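Local coordinates for CBS domain-containing protein CBSX1, chloroplastic (Arabidopsis thaliana, PDB 4GQW) that probably regulates thioredoxins in the chloroplast through its pair of CBS domains, at residues E28-L33 with D58-D63; D16-K21 with N36-F41. One frame throughout, in Å; residues are numbered along the deposited sequence.

How the contacts relate
Both contacts lie within the first CBS domain of the chain, their centres about 11 Å apart; contact 1 uses helix 26-35 directly, and contact 2 brackets it. Along the sequence the segments alternate: 16-21, then 28-33, then 36-41, then 58-63. Contact 1 sets that helix against the end of helix 56-59, which follows strand 50-55; contact 2 joins the loop before the helix to the turn and strand 40-44 after it. They meet directly, the backbone N of I38 lying 3.1 Å from the O of L33 in a probable hydrogen bond. In contact 1, L30 and L60 also pack on the second subunit.

Contact 1: residues E28-L33 with D58-D63; sequences EALELL and DLLALD
L30 and L59 are both turned with CG beside the backbone N and anti to the carbonyl carbon (chi1 -69° and -65°), and this choice, common for leucine on a helix, carries their methyl groups into the interface between helix 26-35 and the end of helix 56-59. The two side chains lie alongside one another, pointing opposite ways, and CD2 of L30 comes to 4.0 Å from CB of L59. L59 is the central residue of the contact. Its CD1 meets CB of A29 at 3.8 Å and CD1 of L33 at 3.7 Å, so one methyl group touches residues a helical turn apart. L33 and L59 meet end on through their CD1 methyls, while A29, with a single methyl group, lets the branched end of L59 come close to the helix. L60 sits next to this group: its CD2 is 3.8 Å from CD1 of L30 and equally near CD2, crossing the fork of that leucine at a slant. The next residue, A61, has positive phi (54°) and is the C-prime residue of a Schellman motif, in which L62 N pairs with Y57 O and A61 N bonds weakly to D58 O, 3.3 Å, so the chain turns off directly after the leucine pair.

Other parts of the fold close around the contact. A29 and L33 also pack on F41 of strand 40-44, and V138 and L112 of the second subunit lie against L30 and L60 respectively. Every touching residue is buried, and no hydrogen bond passes between the segments. Cohesion between the two helical pieces of this CBS domain therefore comes from the hydrophobic effect and the fit of methyl groups, with L30 and L60 serving the domain interior and the dimer interface together.

Contact 2: residues D16-K21 with N36-F41; sequences DLHVVK and NRITGF
The loop that leads from strand 12-13 into helix 26-35 runs here past the C-terminal turn of that helix and the start of strand 40-44, within the first CBS domain. With CG beside its backbone N (chi1 -59°), H18 turns its imidazole toward N36, whose amide stacks over one face of the ring, the planes 24° apart and CG of N36 3.4 Å from CD2 of H18. Further back, CB of N36 stands nearly on the ring normal, 4.0 Å from the centroid of the H18 ring, in a CH-pi contact. CD1 of I38 adds an apolar touch on CB of H18. R37, with positive phi, is the C-prime residue of the Schellman motif that ends the helix.

Deeper in, F41 is placed between the loop and the helix. V20 crosses it at a slant and lays CG2 over one face of its ring, 4.0 Å from the F41 centroid and 19° off the normal. At the ring's edge lies the carbonyl O of H18, 3.4 Å from CD1 of F41. Backbone hydrogen bonds between V20 and both P42 and I44 fasten the loop alongside strand 40-44, and L32 packs against F41 from the helix. The chemistry thus changes with depth: polarisable flat groups stack where H18 is exposed, and the buried pair of valine and phenylalanine relies on dispersion and exclusion of water.

Contact 1: residues E28-L33 with D58-D63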
loop_
_atom_site.group_PDB
_atom_site.type_symbol
_atom_site.label_atom_id
_atom_site.label_comp_id
_atom_site.label_asym_id
_atom_site.label_seq_id
_atom_site.Cartn_x
_atom_site.Cartn_y
_atom_site.Cartn_z
ATOM N N GLU A 28 -17.308 -8.437 2.488
ATOM C CA GLU A 28 -16.321 -9.454 2.150
ATOM C C GLU A 28 -15.117 -8.862 1.427
ATOM O O GLU A 28 -14.023 -9.415 1.489
ATOM C CB GLU A 28 -16.955 -10.590 1.341
ATOM C CG GLU A 28 -17.950 -10.138 0.294
ATOM C CD GLU A 28 -18.726 -11.290 -0.308
ATOM O OE1 GLU A 28 -19.589 -11.041 -1.176
ATOM O OE2 GLU A 28 -18.475 -12.447 0.090
ATOM N N ALA A 29 -15.319 -7.733 0.756
ATOM C CA ALA A 29 -14.211 -7.009 0.142
ATOM C C ALA A 29 -13.258 -6.494 1.217
ATOM O O ALA A 29 -12.044 -6.686 1.128
ATOM C CB ALA A 29 -14.728 -5.858 -0.706
ATOM N N LEU A 30 -13.815 -5.849 2.237
ATOM C CA LEU A 30 -13.022 -5.353 3.354
ATOM C C LEU A 30 -12.321 -6.500 4.068
ATOM O O LEU A 30 -11.148 -6.392 4.433
ATOM C CB LEU A 30 -13.900 -4.582 4.341
ATOM C CG LEU A 30 -14.451 -3.235 3.867
ATOM C CD1 LEU A 30 -15.341 -2.622 4.938
ATOM C CD2 LEU A 30 -13.318 -2.291 3.504
ATOM N N GLU A 31 -13.044 -7.600 4.260
ATOM C CA GLU A 31 -12.478 -8.773 4.912
ATOM C C GLU A 31 -11.305 -9.333 4.110
ATOM O O GLU A 31 -10.288 -9.722 4.681
ATOM C CB GLU A 31 -13.545 -9.846 5.125
ATOM C CG GLU A 31 -14.719 -9.395 5.982
ATOM C CD GLU A 31 -15.588 -10.549 6.442
ATOM O OE1 GLU A 31 -15.073 -11.428 7.167
ATOM O OE2 GLU A 31 -16.786 -10.580 6.079
ATOM N N LEU A 32 -11.445 -9.359 2.788
ATOM C CA LEU A 32 -10.371 -9.813 1.911
ATOM C C LEU A 32 -9.169 -8.878 2.009
ATOM O O LEU A 32 -8.020 -9.330 2.031
ATOM C CB LEU A 32 -10.859 -9.920 0.463
ATOM C CG LEU A 32 -11.252 -11.310 -0.054
ATOM C CD1 LEU A 32 -10.033 -12.207 -0.163
ATOM C CD2 LEU A 32 -12.304 -11.957 0.829
ATOM N N LEU A 33 -9.444 -7.577 2.083
ATOM C CA LEU A 33 -8.400 -6.577 2.283
ATOM C C LEU A 33 -7.610 -6.867 3.549
ATOM O O LEU A 33 -6.380 -6.863 3.540
ATOM C CB LEU A 33 -9.005 -5.177 2.389
ATOM C CG LEU A 33 -9.526 -4.505 1.122
ATOM C CD1 LEU A 33 -10.198 -3.186 1.462
ATOM C CD2 LEU A 33 -8.387 -4.289 0.151
ATOM N N ASP A 58 -12.676 3.726 -1.621
ATOM C CA ASP A 58 -13.905 3.544 -2.379
ATOM C C ASP A 58 -14.922 2.776 -1.548
ATOM O O ASP A 58 -16.098 3.134 -1.499
ATOM C CB ASP A 58 -13.631 2.788 -3.680
ATOM C CG ASP A 58 -12.787 3.581 -4.648
ATOM O OD1 ASP A 58 -13.014 4.802 -4.772
ATOM O OD2 ASP A 58 -11.898 2.984 -5.286
ATOM N N LEU A 59 -14.457 1.721 -0.888
ATOM C CA LEU A 59 -15.331 0.840 -0.125
ATOM C C LEU A 59 -15.871 1.496 1.138
ATOM O O LEU A 59 -17.016 1.268 1.520
ATOM C CB LEU A 59 -14.590 -0.446 0.233
ATOM C CG LEU A 59 -14.196 -1.309 -0.964
ATOM C CD1 LEU A 59 -13.235 -2.398 -0.531
ATOM C CD2 LEU A 59 -15.436 -1.911 -1.598
ATOM N N LEU A 60 -15.045 2.309 1.785
ATOM C CA LEU A 60 -15.466 2.980 3.006
ATOM C C LEU A 60 -16.123 4.311 2.678
ATOM O O LEU A 60 -16.639 4.992 3.565
ATOM C CB LEU A 60 -14.272 3.195 3.933
ATOM C CG LEU A 60 -13.490 1.937 4.312
ATOM C CD1 LEU A 60 -12.233 2.312 5.078
ATOM C CD2 LEU A 60 -14.356 1.007 5.137
ATOM N N ALA A 61 -16.098 4.663 1.394
ATOM C CA ALA A 61 -16.690 5.904 0.899
ATOM C C ALA A 61 -16.165 7.132 1.636
ATOM O O ALA A 61 -16.931 7.861 2.265
ATOM C CB ALA A 61 -18.210 5.842 0.983
ATOM N N LEU A 62 -14.859 7.359 1.555
ATOM C CA LEU A 62 -14.244 8.488 2.242
ATOM C C LEU A 62 -14.354 9.761 1.423
ATOM O O LEU A 62 -14.431 10.859 1.972
ATOM C CB LEU A 62 -12.777 8.197 2.534
ATOM C CG LEU A 62 -12.532 6.861 3.227
ATOM C CD1 LEU A 62 -11.052 6.685 3.512
ATOM C CD2 LEU A 62 -13.348 6.787 4.502
ATOM N N ASP A 63 -14.356 9.612 0.104
ATOM C CA ASP A 63 -14.447 10.764 -0.783
ATOM C C ASP A 63 -15.899 11.068 -1.137
ATOM O O ASP A 63 -16.749 11.190 -0.255
ATOM C CB ASP A 63 -13.615 10.536 -2.047
ATOM C CG ASP A 63 -12.153 10.274 -1.741
ATOM O OD1 ASP A 63 -11.863 9.706 -0.667
ATOM O OD2 ASP A 63 -11.292 10.631 -2.574
#

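Contact 2: residues D16-K21 with N36-F41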
loop_
_atom_site.group_PDB
_atom_site.type_symbol
_atom_site.label_atom_id
_atom_site.label_comp_id
_atom_site.label_asym_id
_atom_site.label_seq_id
_atom_site.Cartn_x
_atom_site.Cartn_y
_atom_site.Cartn_z
ATOM N N ASP A 16 -1.790 -15.863 -7.915
ATOM C CA ASP A 16 -1.362 -15.155 -6.717
ATOM C C ASP A 16 -2.061 -13.805 -6.574
ATOM O O ASP A 16 -1.678 -12.979 -5.746
ATOM C CB ASP A 16 0.152 -14.962 -6.752
ATOM C CG ASP A 16 0.887 -16.235 -7.115
ATOM O OD1 ASP A 16 0.259 -17.138 -7.708
ATOM O OD2 ASP A 16 2.094 -16.334 -6.815
ATOM N N LEU A 17 -3.084 -13.586 -7.392
ATOM C CA LEU A 17 -3.870 -12.364 -7.315
ATOM C C LEU A 17 -5.052 -12.540 -6.376
ATOM O O LEU A 17 -5.553 -13.647 -6.186
ATOM C CB LEU A 17 -4.378 -11.953 -8.698
ATOM C CG LEU A 17 -3.370 -11.374 -9.692
ATOM C CD1 LEU A 17 -4.079 -10.990 -10.974
ATOM C CD2 LEU A 17 -2.661 -10.176 -9.092
ATOM N N HIS A 18 -5.492 -11.432 -5.794
ATOM C CA HIS A 18 -6.684 -11.425 -4.958
ATOM C C HIS A 18 -7.695 -10.468 -5.564
ATOM O O HIS A 18 -7.631 -9.259 -5.345
ATOM C CB HIS A 18 -6.339 -10.996 -3.533
ATOM C CG HIS A 18 -5.329 -11.881 -2.868
ATOM N ND1 HIS A 18 -4.010 -11.521 -2.713
ATOM C CD2 HIS A 18 -5.453 -13.116 -2.327
ATOM C CE1 HIS A 18 -3.360 -12.494 -2.099
ATOM N NE2 HIS A 18 -4.211 -13.474 -1.853
ATOM N N VAL A 19 -8.627 -11.012 -6.335
ATOM C CA VAL A 19 -9.578 -10.187 -7.067
ATOM C C VAL A 19 -10.936 -10.121 -6.391
ATOM O O VAL A 19 -11.141 -10.678 -5.316
ATOM C CB VAL A 19 -9.772 -10.693 -8.505
ATOM C CG1 VAL A 19 -8.460 -10.622 -9.269
ATOM C CG2 VAL A 19 -10.320 -12.114 -8.497
ATOM N N VAL A 20 -11.864 -9.437 -7.047
ATOM C CA VAL A 20 -13.203 -9.242 -6.522
ATOM C C VAL A 20 -14.146 -9.012 -7.702
ATOM O O VAL A 20 -13.729 -8.504 -8.737
ATOM C CB VAL A 20 -13.223 -8.059 -5.518
ATOM C CG1 VAL A 20 -14.368 -7.102 -5.791
ATOM C CG2 VAL A 20 -13.272 -8.576 -4.089
ATOM N N LYS A 21 -15.401 -9.423 -7.567
ATOM C CA LYS A 21 -16.374 -9.250 -8.640
ATOM C C LYS A 21 -17.322 -8.108 -8.291
ATOM O O LYS A 21 -17.397 -7.707 -7.137
ATOM C CB LYS A 21 -17.133 -10.557 -8.866
ATOM C CG LYS A 21 -16.189 -11.737 -8.998
ATOM C CD LYS A 21 -16.853 -12.979 -9.552
ATOM C CE LYS A 21 -15.833 -14.100 -9.645
ATOM N NZ LYS A 21 -16.367 -15.327 -10.283
ATOM N N ASN A 36 -5.627 -10.343 3.388
ATOM C CA ASN A 36 -4.511 -10.375 2.451
ATOM C C ASN A 36 -3.580 -9.168 2.520
ATOM O O ASN A 36 -2.745 -8.983 1.637
ATOM C CB ASN A 36 -5.024 -10.560 1.023
ATOM C CG ASN A 36 -5.738 -11.882 0.828
ATOM O OD1 ASN A 36 -6.920 -11.919 0.486
ATOM N ND2 ASN A 36 -5.022 -12.979 1.046
ATOM N N ARG A 37 -3.722 -8.360 3.570
ATOM C CA ARG A 37 -2.867 -7.190 3.785
ATOM C C ARG A 37 -2.769 -6.275 2.564
ATOM O O ARG A 37 -1.673 -5.870 2.180
ATOM C CB ARG A 37 -1.456 -7.621 4.195
ATOM C CG ARG A 37 -1.333 -8.188 5.597
ATOM C CD ARG A 37 -1.568 -7.125 6.653
ATOM N NE ARG A 37 -1.046 -7.531 7.956
ATOM C CZ ARG A 37 -1.108 -6.780 9.050
ATOM N NH1 ARG A 37 -1.675 -5.582 9.004
ATOM N NH2 ARG A 37 -0.604 -7.225 10.192
ATOM N N ILE A 38 -3.905 -5.951 1.955
ATOM C CA ILE A 38 -3.897 -5.132 0.746
ATOM C C ILE A 38 -4.768 -3.886 0.868
ATOM O O ILE A 38 -5.541 -3.749 1.814
ATOM C CB ILE A 38 -4.344 -5.937 -0.480
ATOM C CG1 ILE A 38 -5.538 -6.821 -0.117
ATOM C CG2 ILE A 38 -3.194 -6.785 -0.999
ATOM C CD1 ILE A 38 -5.972 -7.750 -1.223
ATOM N N THR A 39 -4.637 -2.987 -0.101
ATOM C CA THR A 39 -5.371 -1.727 -0.084
ATOM C C THR A 39 -6.441 -1.674 -1.171
ATOM O O THR A 39 -7.225 -0.728 -1.233
ATOM C CB THR A 39 -4.429 -0.531 -0.272
ATOM O OG1 THR A 39 -3.943 -0.507 -1.619
ATOM C CG2 THR A 39 -3.255 -0.631 0.686
ATOM N N GLY A 40 -6.465 -2.688 -2.029
ATOM C CA GLY A 40 -7.460 -2.759 -3.082
ATOM C C GLY A 40 -7.291 -3.955 -3.995
ATOM O O GLY A 40 -6.303 -4.680 -3.906
ATOM N N PHE A 41 -8.267 -4.162 -4.873
ATOM C CA PHE A 41 -8.192 -5.222 -5.869
ATOM C C PHE A 41 -8.665 -4.746 -7.227
ATOM O O PHE A 41 -9.347 -3.725 -7.339
ATOM C CB PHE A 41 -9.059 -6.428 -5.491
ATOM C CG PHE A 41 -9.605 -6.389 -4.104
ATOM C CD1 PHE A 41 -9.008 -7.129 -3.102
ATOM C CD2 PHE A 41 -10.740 -5.653 -3.809
ATOM C CE1 PHE A 41 -9.514 -7.120 -1.829
ATOM C CE2 PHE A 41 -11.248 -5.636 -2.534
ATOM C CZ PHE A 41 -10.637 -6.373 -1.545
#